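Local coordinates for myroilysin (Myroides sp. CSLB8, PDB 5ZJK), which probably acts as a zinc-dependent metalloendopeptidase of the astacin family, cleaving peptide bonds within protein substrates, at residues H115-T120 with T158-Y163; A162-S167 with A192-F197. All blocks are in the same frame, centred on the assembly; numbering follows the deposited sequence.

Contact 1: residues H115-T120 with T158-Y163; sequences HQHPLT and TQYSAY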
loop_
_atom_site.group_PDB
_atom_site.type_symbol
_atom_site.label_atom_id
_atom_site.label_comp_id
_atom_site.label_asym_id
_atom_site.label_seq_id
_atom_site.Cartn_x
_atom_site.Cartn_y
_atom_site.Cartn_z
ATOM N N HIS A 115 -3.108 3.575 -9.219
ATOM C CA HIS A 115 -4.081 4.395 -9.932
ATOM C C HIS A 115 -3.621 5.850 -9.971
ATOM O O HIS A 115 -4.281 6.708 -10.557
ATOM C CB HIS A 115 -5.470 4.281 -9.295
ATOM C CG HIS A 115 -5.554 4.835 -7.906
ATOM N ND1 HIS A 115 -5.349 4.064 -6.784
ATOM C CD2 HIS A 115 -5.839 6.082 -7.461
ATOM C CE1 HIS A 115 -5.497 4.814 -5.705
ATOM N NE2 HIS A 115 -5.792 6.041 -6.088
ATOM N N GLN A 116 -2.478 6.114 -9.346
ATOM C CA GLN A 116 -1.851 7.430 -9.392
ATOM C C GLN A 116 -0.486 7.339 -10.066
ATOM O O GLN A 116 0.375 8.197 -9.872
ATOM C CB GLN A 116 -1.715 8.012 -7.984
ATOM C CG GLN A 116 -3.032 8.136 -7.233
ATOM C CD GLN A 116 -2.882 8.857 -5.908
ATOM O OE1 GLN A 116 -2.325 8.316 -4.954
ATOM N NE2 GLN A 116 -3.379 10.087 -5.844
ATOM N N HIS A 117 -0.305 6.282 -10.855
ATOM C CA HIS A 117 0.933 6.029 -11.590
ATOM C C HIS A 117 1.307 7.220 -12.473
ATOM O O HIS A 117 0.436 7.853 -13.064
ATOM C CB HIS A 117 0.776 4.760 -12.434
ATOM C CG HIS A 117 2.070 4.176 -12.908
ATOM N ND1 HIS A 117 2.685 4.576 -14.074
ATOM C CD2 HIS A 117 2.861 3.214 -12.376
ATOM C CE1 HIS A 117 3.802 3.888 -14.238
ATOM N NE2 HIS A 117 3.931 3.055 -13.222
ATOM N N PRO A 118 2.608 7.538 -12.556
ATOM C CA PRO A 118 3.059 8.697 -13.337
ATOM C C PRO A 118 2.816 8.570 -14.842
ATOM O O PRO A 118 2.786 9.587 -15.534
ATOM C CB PRO A 118 4.563 8.757 -13.038
ATOM C CG PRO A 118 4.922 7.385 -12.583
ATOM C CD PRO A 118 3.722 6.889 -11.845
ATOM N N LEU A 119 2.646 7.350 -15.338
ATOM C CA LEU A 119 2.442 7.133 -16.767
ATOM C C LEU A 119 0.968 7.006 -17.139
ATOM O O LEU A 119 0.626 6.952 -18.320
ATOM C CB LEU A 119 3.189 5.879 -17.232
ATOM C CG LEU A 119 4.717 5.894 -17.186
ATOM C CD1 LEU A 119 5.270 4.580 -17.710
ATOM C CD2 LEU A 119 5.270 7.066 -17.980
ATOM N N THR A 120 0.097 6.961 -16.137
ATOM C CA THR A 120 -1.312 6.675 -16.383
ATOM C C THR A 120 -2.149 7.932 -16.615
ATOM O O THR A 120 -1.753 9.041 -16.255
ATOM C CB THR A 120 -1.935 5.877 -15.217
ATOM O OG1 THR A 120 -3.093 5.171 -15.681
ATOM C CG2 THR A 120 -2.334 6.800 -14.074
ATOM N N THR A 158 9.682 9.787 -9.244
ATOM C CA THR A 158 9.413 8.365 -9.071
ATOM C C THR A 158 10.245 7.451 -9.965
ATOM O O THR A 158 10.608 7.808 -11.085
ATOM C CB THR A 158 7.927 8.041 -9.327
ATOM O OG1 THR A 158 7.554 8.501 -10.632
ATOM C CG2 THR A 158 7.045 8.710 -8.285
ATOM N N GLN A 159 10.546 6.270 -9.437
ATOM C CA GLN A 159 11.097 5.170 -10.214
ATOM C C GLN A 159 9.960 4.194 -10.489
ATOM O O GLN A 159 9.320 3.707 -9.557
ATOM C CB GLN A 159 12.239 4.488 -9.464
ATOM C CG GLN A 159 12.830 3.282 -10.170
ATOM C CD GLN A 159 13.866 2.573 -9.324
ATOM O OE1 GLN A 159 13.924 2.761 -8.109
ATOM N NE2 GLN A 159 14.693 1.753 -9.961
ATOM N N TYR A 160 9.698 3.914 -11.760
ATOM C CA TYR A 160 8.472 3.216 -12.127
ATOM C C TYR A 160 8.646 2.167 -13.218
ATOM O O TYR A 160 9.568 2.237 -14.029
ATOM C CB TYR A 160 7.421 4.233 -12.577
ATOM C CG TYR A 160 7.907 5.149 -13.678
ATOM C CD1 TYR A 160 7.774 4.794 -15.014
ATOM C CD2 TYR A 160 8.506 6.366 -13.382
ATOM C CE1 TYR A 160 8.220 5.626 -16.022
ATOM C CE2 TYR A 160 8.956 7.202 -14.382
ATOM C CZ TYR A 160 8.809 6.828 -15.700
ATOM O OH TYR A 160 9.255 7.659 -16.700
ATOM N N SER A 161 7.740 1.194 -13.222
ATOM C CA SER A 161 7.610 0.258 -14.328
ATOM C C SER A 161 6.456 0.713 -15.207
ATOM O O SER A 161 5.947 1.822 -15.046
ATOM C CB SER A 161 7.367 -1.163 -13.824
ATOM O OG SER A 161 6.032 -1.323 -13.376
ATOM N N ALA A 162 6.040 -0.140 -16.135
ATOM C CA ALA A 162 4.846 0.138 -16.919
ATOM C C ALA A 162 3.625 0.066 -16.008
ATOM O O ALA A 162 3.624 -0.673 -15.025
ATOM C CB ALA A 162 4.718 -0.840 -18.073
ATOM N N TYR A 163 2.600 0.847 -16.334
ATOM C CA TYR A 163 1.359 0.863 -15.563
ATOM C C TYR A 163 0.743 -0.532 -15.488
ATOM O O TYR A 163 0.467 -1.156 -16.512
ATOM C CB TYR A 163 0.378 1.865 -16.175
ATOM C CG TYR A 163 -1.042 1.758 -15.668
ATOM C CD1 TYR A 163 -1.345 1.974 -14.330
ATOM C CD2 TYR A 163 -2.084 1.463 -16.536
ATOM C CE1 TYR A 163 -2.645 1.882 -13.869
ATOM C CE2 TYR A 163 -3.385 1.372 -16.086
ATOM C CZ TYR A 163 -3.661 1.580 -14.752
ATOM O OH TYR A 163 -4.959 1.487 -14.305
#

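Contact 2: residues A162-S167 with A192-F197; sequences AYDTQS and ATDKQF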
loop_
_atom_site.group_PDB
_atom_site.type_symbol
_atom_site.label_atom_id
_atom_site.label_comp_id
_atom_site.label_asym_id
_atom_site.label_seq_id
_atom_site.Cartn_x
_atom_site.Cartn_y
_atom_site.Cartn_z
ATOM N N ALA A 162 6.040 -0.140 -16.135
ATOM C CA ALA A 162 4.846 0.138 -16.919
ATOM C C ALA A 162 3.625 0.066 -16.008
ATOM O O ALA A 162 3.624 -0.673 -15.025
ATOM C CB ALA A 162 4.718 -0.840 -18.073
ATOM N N TYR A 163 2.600 0.847 -16.334
ATOM C CA TYR A 163 1.359 0.863 -15.563
ATOM C C TYR A 163 0.743 -0.532 -15.488
ATOM O O TYR A 163 0.467 -1.156 -16.512
ATOM C CB TYR A 163 0.378 1.865 -16.175
ATOM C CG TYR A 163 -1.042 1.758 -15.668
ATOM C CD1 TYR A 163 -1.345 1.974 -14.330
ATOM C CD2 TYR A 163 -2.084 1.463 -16.536
ATOM C CE1 TYR A 163 -2.645 1.882 -13.869
ATOM C CE2 TYR A 163 -3.385 1.372 -16.086
ATOM C CZ TYR A 163 -3.661 1.580 -14.752
ATOM O OH TYR A 163 -4.959 1.487 -14.305
ATOM N N ASP A 164 0.541 -1.019 -14.267
ATOM C CA ASP A 164 0.106 -2.394 -14.039
ATOM C C ASP A 164 -1.254 -2.461 -13.348
ATOM O O ASP A 164 -1.363 -2.216 -12.148
ATOM C CB ASP A 164 1.156 -3.140 -13.210
ATOM C CG ASP A 164 0.762 -4.574 -12.913
ATOM O OD1 ASP A 164 -0.001 -5.164 -13.706
ATOM O OD2 ASP A 164 1.222 -5.113 -11.885
ATOM N N THR A 165 -2.285 -2.814 -14.111
ATOM C CA THR A 165 -3.652 -2.866 -13.598
ATOM C C THR A 165 -3.875 -3.997 -12.596
ATOM O O THR A 165 -4.881 -4.015 -11.888
ATOM C CB THR A 165 -4.673 -3.031 -14.741
ATOM O OG1 THR A 165 -4.356 -4.203 -15.503
ATOM C CG2 THR A 165 -4.654 -1.823 -15.656
ATOM N N GLN A 166 -2.942 -4.940 -12.541
ATOM C CA GLN A 166 -3.088 -6.097 -11.667
ATOM C C GLN A 166 -2.230 -5.973 -10.413
ATOM O O GLN A 166 -2.179 -6.891 -9.595
ATOM C CB GLN A 166 -2.729 -7.378 -12.423
ATOM C CG GLN A 166 -3.661 -7.687 -13.581
ATOM C CD GLN A 166 -3.184 -8.858 -14.415
ATOM O OE1 GLN A 166 -2.519 -9.763 -13.911
ATOM N NE2 GLN A 166 -3.521 -8.846 -15.699
ATOM N N SER A 167 -1.567 -4.833 -10.263
ATOM C CA SER A 167 -0.672 -4.609 -9.134
ATOM C C SER A 167 -1.417 -4.623 -7.803
ATOM O O SER A 167 -2.591 -4.258 -7.731
ATOM C CB SER A 167 0.071 -3.281 -9.298
ATOM O OG SER A 167 0.955 -3.056 -8.214
ATOM N N ALA A 192 2.773 -10.186 -11.556
ATOM C CA ALA A 192 4.054 -10.531 -12.159
ATOM C C ALA A 192 4.925 -9.290 -12.316
ATOM O O ALA A 192 6.139 -9.344 -12.124
ATOM C CB ALA A 192 3.845 -11.210 -13.501
ATOM N N THR A 193 4.295 -8.173 -12.666
ATOM C CA THR A 193 5.001 -6.907 -12.807
ATOM C C THR A 193 5.499 -6.421 -11.446
ATOM O O THR A 193 6.572 -5.828 -11.349
ATOM C CB THR A 193 4.103 -5.830 -13.453
ATOM O OG1 THR A 193 3.639 -6.298 -14.726
ATOM C CG2 THR A 193 4.871 -4.534 -13.652
ATOM N N ASP A 194 4.720 -6.687 -10.401
ATOM C CA ASP A 194 5.119 -6.354 -9.035
ATOM C C ASP A 194 6.434 -7.024 -8.662
ATOM O O ASP A 194 7.367 -6.370 -8.203
ATOM C CB ASP A 194 4.037 -6.765 -8.032
ATOM C CG ASP A 194 2.873 -5.798 -7.994
ATOM O OD1 ASP A 194 3.062 -4.623 -8.371
ATOM O OD2 ASP A 194 1.772 -6.213 -7.575
ATOM N N LYS A 195 6.493 -8.337 -8.863
ATOM C CA LYS A 195 7.667 -9.128 -8.517
ATOM C C LYS A 195 8.893 -8.701 -9.314
ATOM O O LYS A 195 10.020 -8.771 -8.826
ATOM C CB LYS A 195 7.388 -10.613 -8.748
ATOM C CG LYS A 195 6.180 -11.138 -7.994
ATOM C CD LYS A 195 5.805 -12.534 -8.460
ATOM C CE LYS A 195 4.634 -13.085 -7.666
ATOM N NZ LYS A 195 4.318 -14.488 -8.053
ATOM N N GLN A 196 8.663 -8.259 -10.545
ATOM C CA GLN A 196 9.747 -7.839 -11.419
ATOM C C GLN A 196 10.213 -6.427 -11.078
ATOM O O GLN A 196 11.411 -6.165 -10.998
ATOM C CB GLN A 196 9.309 -7.915 -12.883
ATOM C CG GLN A 196 10.455 -7.981 -13.879
ATOM C CD GLN A 196 9.994 -8.369 -15.271
ATOM O OE1 GLN A 196 9.848 -9.552 -15.581
ATOM N NE2 GLN A 196 9.765 -7.373 -16.119
ATOM N N PHE A 197 9.258 -5.527 -10.867
ATOM C CA PHE A 197 9.563 -4.123 -10.606
ATOM C C PHE A 197 10.221 -3.893 -9.249
ATOM O O PHE A 197 11.169 -3.115 -9.143
ATOM C CB PHE A 197 8.294 -3.277 -10.708
ATOM C CG PHE A 197 8.445 -1.893 -10.150
ATOM C CD1 PHE A 197 9.201 -0.942 -10.811
ATOM C CD2 PHE A 197 7.825 -1.543 -8.961
ATOM C CE1 PHE A 197 9.339 0.332 -10.296
ATOM C CE2 PHE A 197 7.959 -0.272 -8.443
ATOM C CZ PHE A 197 8.715 0.668 -9.112
HETATM O O HOH W 1 3.286 -3.382 -10.492
#

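Contact 1: residues H115-T120 with T158-Y163
His117 and Tyr163 form the close-packed end of this contact, where a type I beta turn, His117 to Thr120, a few residues after the zinc ligand His113, meets the chain leaving strand 158-160 in an astacin-type fold. With CG anti to the backbone N (chi1 -163°), the imidazole reaches across to the second segment and lies between two aliphatic groups. CA of Tyr163 sits over the centre of the His117 ring, 4.0 Å from its centroid, in a CH-pi contact, and CD of Pro118 covers the opposite face near the rim. The ring is also fixed from within its own turn: Leu119 N donates to His117 ND1 at 3.0 Å with an N-H...N angle of 160°, and Thr120 N closes the turn onto His117 O. NE2 of His117 lies 3.0 Å from Ser161 O, and the same nitrogen makes a weak hydrogen bond to the carbonyl of the N-terminal Gly1.

The other end is more open. Exposed Leu119 lays CD1 against CE1 of Tyr160 at 3.6 Å, the two side chains crossing at about a right angle. Pro118 CG approaches Tyr160 CD2 at 3.8 Å, and Ala2 of strand 2-4 also touches this tyrosine and His117. The Tyr160 and His117 rings meet only obliquely. Back at the close-packed end, Thr120, the last residue of the turn, makes a CH-pi contact through CB with Tyr163, whose hydroxyl bonds His170, and its OG1 stands 3.6 Å above the plane of the Tyr163 ring, over the ring centre.

Contact 2: residues A162-S167 with A192-F197
With OG anti to its backbone N (chi1 -179°), the Ser167 hydroxyl meets the carboxylate of Asp194 on helix 192-201, whose CG lies beside its own N (chi1 -78°). The hydroxyl donates to Asp194 OD1 at 2.6 Å, and OD1 accepts it through its syn lone pair, on the side of OD2. That second oxygen, OD2, accepts from the backbone N of Ile168, so both oxygens of this buried aspartate are held by consecutive residues of the loop.

Asp164 projects from the same loop toward the start of the helix. Its OD2 lies 3.4 Å from Thr193 CB, the two side chains approaching from opposite directions, and is hydrogen-bonded to Ser191 OG, which also accepts from Asp194 N. OD1 instead serves the loop itself: Gln166 N donates to it at 3.2 Å from above the carboxylate plane, making an Asx turn. This coincides with a type I beta turn, Asp164 to Ser167, closed by Ser167 N on Asp164 O.

The turn leads into Ile168, Met169 and His170, the chain that in metzincins forms the Met-turn beneath the zinc site; the Ser167 side chain is about 10 Å from the bound zinc ion. Upstream, Asp164 N donates to Glu114, the neighbour of the zinc ligand His113.

Two carboxylates come close here, Asp164 OD2 and Asp194 OD1 standing 4.0 Å apart. A modelled water donates to Asp164 OD2 at 3.0 Å and also to Asp194 OD1; if correctly placed, it probably eases their repulsion. The Ser167 hydroxyl adds a further donor to Asp194 OD1.

How the contacts relate
Strand 2-4, near the N terminus, waits for strand 158-160, with which it pairs antiparallel. Within that long span, contact 1 joins the chain after the zinc ligands to the chain after strand 158-160, closing a loop that carries helices 126-134 and 142-150. Contact 2 begins where that loop ends, sharing Ala162 and Tyr163, and closes a shorter loop of 24 residues without helix or strand before helix 192-201. The two loops are consecutive and neither nest nor cross. Their contact centres are about 10 Å apart, and the ring of Phe197 packs against the backbone from Gln159 to Ser161, tying the C-terminal helix to the strand.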